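Side-chain contacts in hemoglobin component VII (PDB 1X46), which probably carries or stores oxygen in a midge larva, using a heme bound within an all-helical globin fold: residues A[24-29]-A[67-72]; A[30-35]-A[113-118]; A[97-102]-A[107-112]. All coordinates share one frame; numbering follows the deposited sequence.

Contact 1 of 3, residues A[24-29]-A[67-72]. With HEM (protoporphyrin IX containing Fe), chain B.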
loop_
_atom_site.group_PDB
_atom_site.type_symbol
_atom_site.label_atom_id
_atom_site.label_comp_id
_atom_site.label_asym_id
_atom_site.label_seq_id
_atom_site.Cartn_x
_atom_site.Cartn_y
_atom_site.Cartn_z
ATOM N N ASP A 24 9.081 -5.621 7.164
ATOM C CA ASP A 24 10.476 -5.320 7.285
ATOM C C ASP A 24 11.200 -5.571 5.961
ATOM O O ASP A 24 12.434 -5.597 5.904
ATOM C CB ASP A 24 11.073 -6.133 8.429
ATOM C CG ASP A 24 11.095 -7.611 8.143
ATOM O OD1 ASP A 24 10.183 -8.131 7.453
ATOM O OD2 ASP A 24 12.007 -8.339 8.580
ATOM N N LYS A 25 10.429 -5.654 4.876
ATOM C CA LYS A 25 10.968 -5.810 3.530
ATOM C C LYS A 25 10.645 -4.570 2.691
ATOM O O LYS A 25 10.301 -4.693 1.522
ATOM C CB LYS A 25 10.408 -7.068 2.857
ATOM C CG LYS A 25 10.789 -8.379 3.589
ATOM C CD LYS A 25 10.131 -9.591 2.937
ATOM C CE LYS A 25 10.591 -10.904 3.579
ATOM N NZ LYS A 25 10.185 -11.032 5.021
ATOM N N GLU A 26 10.753 -3.383 3.294
ATOM C CA GLU A 26 10.327 -2.126 2.654
ATOM C C GLU A 26 10.988 -1.900 1.315
ATOM O O GLU A 26 10.338 -1.577 0.338
ATOM C CB GLU A 26 10.701 -0.944 3.567
ATOM C CG GLU A 26 10.278 -1.078 5.021
ATOM C CD GLU A 26 11.386 -1.570 5.928
ATOM O OE1 GLU A 26 12.060 -2.543 5.584
ATOM O OE2 GLU A 26 11.555 -0.965 7.020
ATOM N N VAL A 27 12.300 -2.098 1.253
ATOM C CA VAL A 27 13.034 -1.876 0.006
ATOM C C VAL A 27 12.553 -2.846 -1.074
ATOM O O VAL A 27 12.321 -2.435 -2.210
ATOM C CB VAL A 27 14.564 -2.001 0.260
ATOM C CG1 VAL A 27 15.339 -2.216 -1.026
ATOM C CG2 VAL A 27 15.092 -0.750 1.002
ATOM N N ASP A 28 12.366 -4.111 -0.695
ATOM C CA ASP A 28 11.913 -5.110 -1.665
ATOM C C ASP A 28 10.498 -4.805 -2.125
ATOM O O ASP A 28 10.180 -5.027 -3.315
ATOM C CB ASP A 28 11.993 -6.531 -1.122
ATOM C CG ASP A 28 13.430 -7.020 -0.932
ATOM O OD1 ASP A 28 14.359 -6.487 -1.564
ATOM O OD2 ASP A 28 13.692 -7.956 -0.136
ATOM N N ILE A 29 9.647 -4.289 -1.232
ATOM C CA ILE A 29 8.281 -3.948 -1.655
ATOM C C ILE A 29 8.336 -2.825 -2.688
ATOM O O ILE A 29 7.657 -2.887 -3.730
ATOM C CB ILE A 29 7.440 -3.485 -0.422
ATOM C CG1 ILE A 29 7.116 -4.682 0.480
ATOM C CG2 ILE A 29 6.139 -2.769 -0.889
ATOM C CD1 ILE A 29 6.645 -4.266 1.872
ATOM N N ARG A 67 9.217 5.611 4.118
ATOM C CA ARG A 67 8.092 6.542 4.214
ATOM C C ARG A 67 6.760 5.868 3.867
ATOM O O ARG A 67 5.776 6.070 4.585
ATOM C CB ARG A 67 8.323 7.752 3.302
ATOM C CG ARG A 67 9.408 8.664 3.829
ATOM C CD ARG A 67 9.739 9.818 2.866
ATOM N NE ARG A 67 10.546 10.820 3.553
ATOM C CZ ARG A 67 11.408 11.642 2.988
ATOM N NH1 ARG A 67 11.611 11.631 1.662
ATOM N NH2 ARG A 67 12.080 12.483 3.783
ATOM N N ILE A 68 6.704 5.087 2.773
ATOM C CA ILE A 68 5.467 4.422 2.345
ATOM C C ILE A 68 5.037 3.460 3.432
ATOM O O ILE A 68 3.882 3.448 3.855
ATOM C CB ILE A 68 5.671 3.612 1.031
ATOM C CG1 ILE A 68 5.888 4.574 -0.140
ATOM C CG2 ILE A 68 4.425 2.698 0.735
ATOM C CD1 ILE A 68 6.271 3.842 -1.443
ATOM N N VAL A 69 5.987 2.668 3.902
ATOM C CA VAL A 69 5.672 1.602 4.847
ATOM C C VAL A 69 5.266 2.151 6.202
ATOM O O VAL A 69 4.412 1.587 6.873
ATOM C CB VAL A 69 6.852 0.606 4.949
ATOM C CG1 VAL A 69 6.760 -0.249 6.233
ATOM C CG2 VAL A 69 6.849 -0.270 3.713
ATOM N N SER A 70 5.831 3.295 6.568
ATOM C CA SER A 70 5.445 3.970 7.800
ATOM C C SER A 70 3.945 4.252 7.811
ATOM O O SER A 70 3.271 4.040 8.815
ATOM C CB SER A 70 6.204 5.271 7.979
ATOM O OG SER A 70 5.930 5.843 9.257
ATOM N N VAL A 71 3.430 4.743 6.691
ATOM C CA VAL A 71 2.001 5.064 6.600
ATOM C C VAL A 71 1.174 3.788 6.566
ATOM O O VAL A 71 0.161 3.680 7.255
ATOM C CB VAL A 71 1.732 5.910 5.343
ATOM C CG1 VAL A 71 0.214 6.112 5.130
ATOM C CG2 VAL A 71 2.414 7.247 5.468
ATOM N N ILE A 72 1.594 2.801 5.792
ATOM C CA ILE A 72 0.835 1.544 5.781
ATOM C C ILE A 72 0.785 0.914 7.165
ATOM O O ILE A 72 -0.269 0.456 7.591
ATOM C CB ILE A 72 1.394 0.543 4.716
ATOM C CG1 ILE A 72 1.311 1.155 3.322
ATOM C CG2 ILE A 72 0.603 -0.788 4.742
ATOM C CD1 ILE A 72 1.945 0.318 2.180
HETATM C CHA HEM B . 5.232 10.484 -1.996
HETATM C CHB HEM B . 2.830 7.215 0.659
HETATM C CHC HEM B . 1.172 5.167 -3.404
HETATM C CHD HEM B . 3.569 8.402 -6.074
HETATM C C1A HEM B . 4.778 9.739 -0.945
HETATM C C2A HEM B . 5.130 9.966 0.440
HETATM C C3A HEM B . 4.466 9.059 1.149
HETATM C C4A HEM B . 3.637 8.269 0.282
HETATM C CMA HEM B . 4.518 8.902 2.685
HETATM C CAA HEM B . 6.184 11.000 0.950
HETATM C CBA HEM B . 5.721 12.469 1.015
HETATM C CGA HEM B . 4.634 12.632 2.051
HETATM O O1A HEM B . 3.528 13.087 1.697
HETATM O O2A HEM B . 4.868 12.305 3.248
HETATM C C1B HEM B . 2.212 6.341 -0.194
HETATM C C2B HEM B . 1.430 5.181 0.162
HETATM C C3B HEM B . 0.969 4.610 -0.975
HETATM C C4B HEM B . 1.443 5.432 -2.072
HETATM C CMB HEM B . 1.216 4.707 1.625
HETATM C CAB HEM B . 0.101 3.355 -1.221
HETATM C CBB HEM B . -0.487 2.641 -0.262
HETATM C C1C HEM B . 1.666 5.841 -4.485
HETATM C C2C HEM B . 1.419 5.551 -5.895
HETATM C C3C HEM B . 2.108 6.423 -6.629
HETATM C C4C HEM B . 2.782 7.332 -5.722
HETATM C CMC HEM B . 0.505 4.414 -6.414
HETATM C CAC HEM B . 2.162 6.519 -8.176
HETATM C C1D HEM B . 4.178 9.273 -5.216
HETATM C C2D HEM B . 4.980 10.390 -5.643
HETATM C C3D HEM B . 5.483 11.034 -4.387
HETATM C C4D HEM B . 4.969 10.212 -3.317
HETATM C CMD HEM B . 5.250 10.821 -7.099
HETATM C CAD HEM B . 6.397 12.283 -4.304
HETATM C CBD HEM B . 7.859 11.896 -4.494
HETATM C CGD HEM B . 8.730 13.137 -4.538
HETATM O O1D HEM B . 8.309 14.204 -4.035
HETATM O O2D HEM B . 9.844 13.060 -5.108
HETATM N NA HEM B . 3.863 8.712 -1.005
HETATM N NB HEM B . 2.221 6.454 -1.587
HETATM N NC HEM B . 2.493 6.947 -4.410
HETATM N ND HEM B . 4.162 9.197 -3.817
HETATM FE FE HEM B . 3.179 7.831 -2.703
HETATM O O HOH W 1 4.805 6.544 -2.877
#

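Contact 2 of 3, residues A[30-35]-A[113-118]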
loop_
_atom_site.group_PDB
_atom_site.type_symbol
_atom_site.label_atom_id
_atom_site.label_comp_id
_atom_site.label_asym_id
_atom_site.label_seq_id
_atom_site.Cartn_x
_atom_site.Cartn_y
_atom_site.Cartn_z
ATOM N N LEU A 30 9.143 -1.793 -2.439
ATOM C CA LEU A 30 9.242 -0.691 -3.395
ATOM C C LEU A 30 9.866 -1.122 -4.703
ATOM O O LEU A 30 9.413 -0.720 -5.796
ATOM C CB LEU A 30 9.992 0.532 -2.807
ATOM C CG LEU A 30 10.019 1.802 -3.659
ATOM C CD1 LEU A 30 8.579 2.275 -3.937
ATOM C CD2 LEU A 30 10.827 2.921 -2.945
ATOM N N TYR A 31 10.947 -1.903 -4.606
ATOM C CA TYR A 31 11.548 -2.434 -5.821
ATOM C C TYR A 31 10.520 -3.236 -6.635
ATOM O O TYR A 31 10.448 -3.037 -7.859
ATOM C CB TYR A 31 12.756 -3.300 -5.456
ATOM C CG TYR A 31 13.352 -4.005 -6.640
ATOM C CD1 TYR A 31 14.371 -3.419 -7.376
ATOM C CD2 TYR A 31 12.895 -5.270 -7.013
ATOM C CE1 TYR A 31 14.931 -4.073 -8.467
ATOM C CE2 TYR A 31 13.450 -5.923 -8.123
ATOM C CZ TYR A 31 14.468 -5.301 -8.821
ATOM O OH TYR A 31 15.055 -5.914 -9.906
ATOM N N ASN A 32 9.718 -4.068 -5.965
ATOM C CA ASN A 32 8.726 -4.861 -6.687
ATOM C C ASN A 32 7.700 -3.983 -7.390
ATOM O O ASN A 32 7.300 -4.234 -8.527
ATOM C CB ASN A 32 8.050 -5.827 -5.747
ATOM C CG ASN A 32 7.064 -6.706 -6.449
ATOM O OD1 ASN A 32 7.443 -7.521 -7.300
ATOM N ND2 ASN A 32 5.804 -6.569 -6.094
ATOM N N PHE A 33 7.286 -2.923 -6.725
ATOM C CA PHE A 33 6.337 -1.985 -7.306
ATOM C C PHE A 33 6.911 -1.340 -8.545
ATOM O O PHE A 33 6.257 -1.372 -9.596
ATOM C CB PHE A 33 5.920 -0.946 -6.232
ATOM C CG PHE A 33 5.024 0.156 -6.761
ATOM C CD1 PHE A 33 3.911 -0.144 -7.537
ATOM C CD2 PHE A 33 5.317 1.507 -6.492
ATOM C CE1 PHE A 33 3.079 0.879 -8.030
ATOM C CE2 PHE A 33 4.503 2.534 -6.988
ATOM C CZ PHE A 33 3.364 2.214 -7.745
ATOM N N PHE A 34 8.127 -0.776 -8.474
ATOM C CA PHE A 34 8.693 -0.107 -9.626
ATOM C C PHE A 34 9.054 -1.095 -10.742
ATOM O O PHE A 34 8.961 -0.727 -11.915
ATOM C CB PHE A 34 9.948 0.675 -9.194
ATOM C CG PHE A 34 9.654 1.948 -8.407
ATOM C CD1 PHE A 34 8.381 2.527 -8.385
ATOM C CD2 PHE A 34 10.685 2.570 -7.732
ATOM C CE1 PHE A 34 8.153 3.696 -7.670
ATOM C CE2 PHE A 34 10.489 3.744 -7.024
ATOM C CZ PHE A 34 9.234 4.315 -6.977
ATOM N N LYS A 35 9.489 -2.307 -10.393
ATOM C CA LYS A 35 9.783 -3.338 -11.411
ATOM C C LYS A 35 8.498 -3.671 -12.180
ATOM O O LYS A 35 8.535 -3.776 -13.417
ATOM C CB LYS A 35 10.421 -4.584 -10.777
ATOM C CG LYS A 35 10.946 -5.601 -11.782
ATOM C CD LYS A 35 12.321 -5.199 -12.331
ATOM C CE LYS A 35 12.913 -6.327 -13.170
ATOM N NZ LYS A 35 12.773 -6.094 -14.642
ATOM N N GLU A 113 -1.622 -1.967 -5.497
ATOM C CA GLU A 113 -2.281 -3.143 -4.928
ATOM C C GLU A 113 -1.880 -4.437 -5.661
ATOM O O GLU A 113 -1.568 -5.434 -5.035
ATOM C CB GLU A 113 -3.800 -2.944 -4.938
ATOM C CG GLU A 113 -4.598 -4.200 -4.603
ATOM C CD GLU A 113 -6.116 -4.053 -4.783
ATOM O OE1 GLU A 113 -6.581 -3.087 -5.381
ATOM O OE2 GLU A 113 -6.836 -4.999 -4.368
ATOM N N THR A 114 -1.942 -4.413 -6.991
ATOM C CA THR A 114 -1.584 -5.579 -7.785
ATOM C C THR A 114 -0.171 -6.072 -7.500
ATOM O O THR A 114 0.045 -7.283 -7.255
ATOM C CB THR A 114 -1.771 -5.251 -9.269
ATOM O OG1 THR A 114 -3.184 -5.043 -9.513
ATOM C CG2 THR A 114 -1.362 -6.447 -10.144
ATOM N N ALA A 115 0.767 -5.120 -7.452
ATOM C CA ALA A 115 2.134 -5.494 -7.136
ATOM C C ALA A 115 2.279 -6.036 -5.711
ATOM O O ALA A 115 2.989 -7.010 -5.523
ATOM C CB ALA A 115 3.095 -4.331 -7.360
ATOM N N LEU A 116 1.634 -5.394 -4.725
ATOM C CA LEU A 116 1.700 -5.861 -3.343
ATOM C C LEU A 116 1.097 -7.256 -3.217
ATOM O O LEU A 116 1.589 -8.077 -2.442
ATOM C CB LEU A 116 0.988 -4.878 -2.398
ATOM C CG LEU A 116 1.289 -5.120 -0.899
ATOM C CD1 LEU A 116 2.709 -4.750 -0.589
ATOM C CD2 LEU A 116 0.381 -4.307 0.032
ATOM N N GLU A 117 -0.015 -7.529 -3.933
ATOM C CA GLU A 117 -0.634 -8.848 -3.903
ATOM C C GLU A 117 0.343 -9.921 -4.373
ATOM O O GLU A 117 0.462 -11.007 -3.749
ATOM C CB GLU A 117 -1.915 -8.922 -4.748
ATOM C CG GLU A 117 -3.077 -8.103 -4.237
ATOM C CD GLU A 117 -4.212 -8.005 -5.253
ATOM O OE1 GLU A 117 -3.947 -8.009 -6.476
ATOM O OE2 GLU A 117 -5.382 -7.916 -4.824
ATOM N N ALA A 118 1.051 -9.623 -5.465
ATOM C CA ALA A 118 2.050 -10.564 -5.970
ATOM C C ALA A 118 3.168 -10.756 -4.958
ATOM O O ALA A 118 3.633 -11.857 -4.741
ATOM C CB ALA A 118 2.603 -10.100 -7.303
#

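Contact 3 of 3, residues A[97-102]-A[107-112]. With HEM (protoporphyrin IX containing Fe), chain B.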
loop_
_atom_site.group_PDB
_atom_site.type_symbol
_atom_site.label_atom_id
_atom_site.label_comp_id
_atom_site.label_asym_id
_atom_site.label_seq_id
_atom_site.Cartn_x
_atom_site.Cartn_y
_atom_site.Cartn_z
ATOM N N ILE A 97 -5.310 13.359 -0.659
ATOM C CA ILE A 97 -5.050 14.780 -0.927
ATOM C C ILE A 97 -3.616 14.975 -1.428
ATOM O O ILE A 97 -3.370 15.666 -2.434
ATOM C CB ILE A 97 -5.300 15.612 0.358
ATOM C CG1 ILE A 97 -6.800 15.681 0.667
ATOM C CG2 ILE A 97 -4.753 17.042 0.206
ATOM C CD1 ILE A 97 -7.104 15.933 2.135
ATOM N N ASN A 98 -2.667 14.341 -0.742
ATOM C CA ASN A 98 -1.263 14.533 -1.098
ATOM C C ASN A 98 -0.964 13.982 -2.491
ATOM O O ASN A 98 -0.209 14.578 -3.262
ATOM C CB ASN A 98 -0.330 13.869 -0.087
ATOM C CG ASN A 98 -0.415 14.483 1.302
ATOM O OD1 ASN A 98 -1.016 15.549 1.502
ATOM N ND2 ASN A 98 0.175 13.803 2.269
ATOM N N HIS A 99 -1.549 12.834 -2.819
ATOM C CA HIS A 99 -1.268 12.214 -4.098
ATOM C C HIS A 99 -2.013 12.863 -5.259
ATOM O O HIS A 99 -1.573 12.765 -6.397
ATOM C CB HIS A 99 -1.490 10.696 -4.031
ATOM C CG HIS A 99 -0.388 9.986 -3.308
ATOM N ND1 HIS A 99 -0.389 9.798 -1.937
ATOM C CD2 HIS A 99 0.777 9.470 -3.759
ATOM C CE1 HIS A 99 0.724 9.177 -1.585
ATOM N NE2 HIS A 99 1.447 8.959 -2.669
ATOM N N LYS A 100 -3.126 13.536 -4.953
ATOM C CA LYS A 100 -3.831 14.298 -6.005
ATOM C C LYS A 100 -2.871 15.309 -6.616
ATOM O O LYS A 100 -2.848 15.486 -7.840
ATOM C CB LYS A 100 -5.039 15.039 -5.446
ATOM C CG LYS A 100 -5.870 15.721 -6.568
ATOM C CD LYS A 100 -7.009 16.525 -5.961
ATOM C CE LYS A 100 -7.672 17.464 -6.982
ATOM N NZ LYS A 100 -8.581 18.434 -6.268
ATOM N N GLY A 101 -2.087 15.960 -5.755
ATOM C CA GLY A 101 -1.147 16.984 -6.188
ATOM C C GLY A 101 -0.011 16.451 -7.048
ATOM O O GLY A 101 0.710 17.226 -7.688
ATOM N N ARG A 102 0.151 15.128 -7.062
ATOM C CA ARG A 102 1.228 14.465 -7.787
ATOM C C ARG A 102 0.757 13.787 -9.065
ATOM O O ARG A 102 1.535 13.096 -9.699
ATOM C CB ARG A 102 1.864 13.407 -6.885
ATOM C CG ARG A 102 2.447 14.021 -5.575
ATOM C CD ARG A 102 2.738 13.000 -4.516
ATOM N NE ARG A 102 3.162 13.648 -3.287
ATOM C CZ ARG A 102 2.910 13.214 -2.061
ATOM N NH1 ARG A 102 2.271 12.065 -1.851
ATOM N NH2 ARG A 102 3.307 13.948 -1.021
ATOM N N ALA A 107 -6.248 4.202 -10.869
ATOM C CA ALA A 107 -5.608 3.038 -11.473
ATOM C C ALA A 107 -4.187 2.852 -10.938
ATOM O O ALA A 107 -3.781 1.720 -10.704
ATOM C CB ALA A 107 -5.606 3.149 -12.989
ATOM N N HIS A 108 -3.468 3.962 -10.713
ATOM C CA HIS A 108 -2.130 3.863 -10.108
ATOM C C HIS A 108 -2.177 3.199 -8.753
ATOM O O HIS A 108 -1.312 2.381 -8.429
ATOM C CB HIS A 108 -1.436 5.218 -9.932
ATOM C CG HIS A 108 -1.107 5.891 -11.202
ATOM N ND1 HIS A 108 -0.786 5.188 -12.342
ATOM C CD2 HIS A 108 -1.003 7.194 -11.497
ATOM C CE1 HIS A 108 -0.571 6.046 -13.320
ATOM N NE2 HIS A 108 -0.675 7.273 -12.830
ATOM N N PHE A 109 -3.163 3.557 -7.930
ATOM C CA PHE A 109 -3.322 2.864 -6.636
ATOM C C PHE A 109 -3.631 1.390 -6.810
ATOM O O PHE A 109 -3.079 0.534 -6.118
ATOM C CB PHE A 109 -4.335 3.586 -5.734
ATOM C CG PHE A 109 -3.738 4.770 -5.003
ATOM C CD1 PHE A 109 -2.917 4.576 -3.889
ATOM C CD2 PHE A 109 -3.975 6.071 -5.444
ATOM C CE1 PHE A 109 -2.349 5.643 -3.225
ATOM C CE2 PHE A 109 -3.415 7.162 -4.775
ATOM C CZ PHE A 109 -2.607 6.965 -3.673
ATOM N N GLU A 110 -4.474 1.066 -7.787
ATOM C CA GLU A 110 -4.764 -0.330 -8.061
ATOM C C GLU A 110 -3.516 -1.102 -8.520
ATOM O O GLU A 110 -3.365 -2.269 -8.178
ATOM C CB GLU A 110 -5.858 -0.459 -9.130
ATOM C CG GLU A 110 -7.230 0.041 -8.700
ATOM C CD GLU A 110 -8.298 -0.205 -9.761
ATOM O OE1 GLU A 110 -7.963 -0.556 -10.918
ATOM O OE2 GLU A 110 -9.487 -0.089 -9.414
ATOM N N GLU A 111 -2.634 -0.423 -9.268
ATOM C CA GLU A 111 -1.375 -1.033 -9.715
ATOM C C GLU A 111 -0.497 -1.354 -8.498
ATOM O O GLU A 111 0.118 -2.423 -8.433
ATOM C CB GLU A 111 -0.667 -0.091 -10.684
ATOM C CG GLU A 111 -1.382 0.009 -12.022
ATOM C CD GLU A 111 -0.853 1.125 -12.895
ATOM O OE1 GLU A 111 -0.179 2.071 -12.376
ATOM O OE2 GLU A 111 -1.086 1.054 -14.138
ATOM N N PHE A 112 -0.480 -0.433 -7.532
ATOM C CA PHE A 112 0.283 -0.666 -6.295
ATOM C C PHE A 112 -0.294 -1.881 -5.566
ATOM O O PHE A 112 0.435 -2.755 -5.088
ATOM C CB PHE A 112 0.245 0.587 -5.392
ATOM C CG PHE A 112 1.062 0.423 -4.139
ATOM C CD1 PHE A 112 2.378 0.851 -4.118
ATOM C CD2 PHE A 112 0.529 -0.215 -3.009
ATOM C CE1 PHE A 112 3.160 0.673 -2.976
ATOM C CE2 PHE A 112 1.304 -0.393 -1.855
ATOM C CZ PHE A 112 2.636 0.052 -1.874
HETATM C CHA HEM B . 5.232 10.484 -1.996
HETATM C CHB HEM B . 2.830 7.215 0.659
HETATM C CHC HEM B . 1.172 5.167 -3.404
HETATM C CHD HEM B . 3.569 8.402 -6.074
HETATM C C1A HEM B . 4.778 9.739 -0.945
HETATM C C2A HEM B . 5.130 9.966 0.440
HETATM C C3A HEM B . 4.466 9.059 1.149
HETATM C C4A HEM B . 3.637 8.269 0.282
HETATM C CMA HEM B . 4.518 8.902 2.685
HETATM C CAA HEM B . 6.184 11.000 0.950
HETATM C CBA HEM B . 5.721 12.469 1.015
HETATM C CGA HEM B . 4.634 12.632 2.051
HETATM O O1A HEM B . 3.528 13.087 1.697
HETATM O O2A HEM B . 4.868 12.305 3.248
HETATM C C1B HEM B . 2.212 6.341 -0.194
HETATM C C2B HEM B . 1.430 5.181 0.162
HETATM C C3B HEM B . 0.969 4.610 -0.975
HETATM C C4B HEM B . 1.443 5.432 -2.072
HETATM C CMB HEM B . 1.216 4.707 1.625
HETATM C CAB HEM B . 0.101 3.355 -1.221
HETATM C CBB HEM B . -0.487 2.641 -0.262
HETATM C C1C HEM B . 1.666 5.841 -4.485
HETATM C C2C HEM B . 1.419 5.551 -5.895
HETATM C C3C HEM B . 2.108 6.423 -6.629
HETATM C C4C HEM B . 2.782 7.332 -5.722
HETATM C CMC HEM B . 0.505 4.414 -6.414
HETATM C CAC HEM B . 2.162 6.519 -8.176
HETATM C C1D HEM B . 4.178 9.273 -5.216
HETATM C C2D HEM B . 4.980 10.390 -5.643
HETATM C C3D HEM B . 5.483 11.034 -4.387
HETATM C C4D HEM B . 4.969 10.212 -3.317
HETATM C CMD HEM B . 5.250 10.821 -7.099
HETATM C CAD HEM B . 6.397 12.283 -4.304
HETATM C CBD HEM B . 7.859 11.896 -4.494
HETATM C CGD HEM B . 8.730 13.137 -4.538
HETATM O O1D HEM B . 8.309 14.204 -4.035
HETATM O O2D HEM B . 9.844 13.060 -5.108
HETATM N NA HEM B . 3.863 8.712 -1.005
HETATM N NB HEM B . 2.221 6.454 -1.587
HETATM N NC HEM B . 2.493 6.947 -4.410
HETATM N ND HEM B . 4.162 9.197 -3.817
HETATM FE FE HEM B . 3.179 7.831 -2.703
HETATM O O HOH W 1 4.805 6.544 -2.877
#

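Contact 1 of 3, residues A[24-29]-A[67-72]
E26 reaches V69 because its first torsion sets CG beside the backbone N (chi1 -50°), with the methylene pair leaning over the valine, while a chi2 of 98°, away from any staggered position, bends the carboxylate off to the side. The valine answers with both methyls: at chi1 162° CG1 lies anti to the backbone N and CG2 beside it, and the fork between them receives E26 CG, which stands 3.8 Å from V69 CG2 and equally far from V69 CG1. The two side chains cross at about a right angle, and what touches on the glutamate is its aliphatic part. I29 supplements this from one turn further along, its CD1 approaching V69 CG2 at 4.4 Å. A CA-to-CA separation of 6.4 Å for E26 and V69 shows how near the backbones run.

In globin terms this is the packing of the B helix (26-36) on the E helix (59-78), with K25 as N-cap of the former. The E26 carboxylate turns back toward the start of the helix, where its OE1 comes within 3.1 Å of D24 O; both atoms are acceptors and no hydrogen bond joins them. V69 is also covered by W19 of helix 9-20, and I29 by L116 and F119 of helix 106-123.

The far side of segment 67-72 faces the heme. I68 CG2 lies 3.9 Å from the heme methyl CMB, and I72 CG1 meets that same methyl. V71 CG2 packs against the neighbouring methyl, CMA, also at 3.9 Å. I68 CD1 comes within 3.4 Å of the water bound to the iron, an apolar wall for the distal ligand site.

Contact 2 of 3, residues A[30-35]-A[113-118]
A115 is the point of contact: its CB projects toward helix 26-36 and settles between N32 and F33. The methyl stands 4.0 Å from F33 CA and 3.7 Å from N32 ND2, so it touches the backbone of the partner helix as well as its side chains. Toward the phenylalanine it arrives at the ring's edge, close to the ring plane, with F33 CD1 4.3 Å from A115 CB. With only the A115 methyl opposite the F33 backbone, the CA atoms of F33 and A115 come to 5.5 Å.

On the other side of the methyl lies the N32 amide. CG anti to the backbone N (chi1 -178°) carries this group across the gap, where N32 ND2 comes to 2.9 Å from A115 O.

The next shell sets the F33 ring. It swings past A115 toward the heme, which it touches as a member of the ligand pocket, and it packs edge-to-face with F112, one turn before A115 on the same helix. Behind F33, L30 CD1 lies 3.7 Å above one face of the F34 ring, and F34 in turn forms an edge-to-face pair with F44, a heme-binding residue.

The contact is the B/G helix crossing of the globin fold. Helix 26-36 is backed by helix 59-78, where L30 rests on F61, A65 and I68, and by helix 52-55, where Y31 and F34 meet L52. Helix 106-123 has its own support in helix 129-146, with L116 against W135 and F139.

Contact 3 of 3, residues A[97-102]-A[107-112]
The imidazole of H99 is covered on both faces: F109 CZ stands over one, displaced toward the rim, and R102 NH1 sits over the centre of the other, 3.2 Å above the plane. The F109 ring presents its edge, giving a T-shaped pair with centroids 5.4 Å apart and planes at 76°; its nearest approach is F109 CZ to H99 CG, 3.8 Å. Another part of the phenylalanine edge, CE1, lies 3.6 Å from heme CHC, and one face of the ring looks toward the methyl CMC, so F109 fills the corner between imidazole and porphyrin.

H99 is the axial ligand, the proximal histidine of the globin fold, with NE2 2.1 Å from the iron; water occupies the other axial position. With CG beside the backbone N and anti to the carbonyl carbon, the ring is directed at the iron, and its rotation is further held by a hydrogen bond from ND1 to Q95 O one turn earlier.

R102 lies flat between two layers, heme CHA beneath one face of the guanidinium and N98 O over the opposite face. At its edge, NH2 donates to propionate oxygen O1A of the heme, at 2.9 Å and 157°. A leucine in place of R102 would probably leave propionate oxygen O1A without this charged donor and uncover the H99 face that NH1 lies over. On the other segment, H108 ND1 donates almost straight to E111 OE1 (168°), meeting it from above the carboxylate plane.

The contact joins the end of helix 85-100 to the start of helix 106-123 across the FG corner. Helix 129-146 backs F109 through M142, Y143 and V146, while F112, one face over the heme vinyl carbon CAB, leads on to I68 and I72 of helix 59-78.

In the fold
From the N terminus, helix 26-36 opens two loops in succession. Contact 1 closes the first when the chain returns in helix 59-78; contact 2 starts inside that loop and closes much later, in helix 106-123, so the two cross. Contact 3 comes after contact 1 has closed and lies wholly within the span of contact 2, fastening a short turn between helices 85-100 and 106-123. The three touch one another: I68 CD1 meets L30 CD1, I72 CD1 meets F112 CZ, and F33 CE1 packs on F112 CA at 3.6 Å. Contacts 1 and 3 flank the heme from its distal and proximal sides; contact 2 adjoins both, and its F33 reaches the heme.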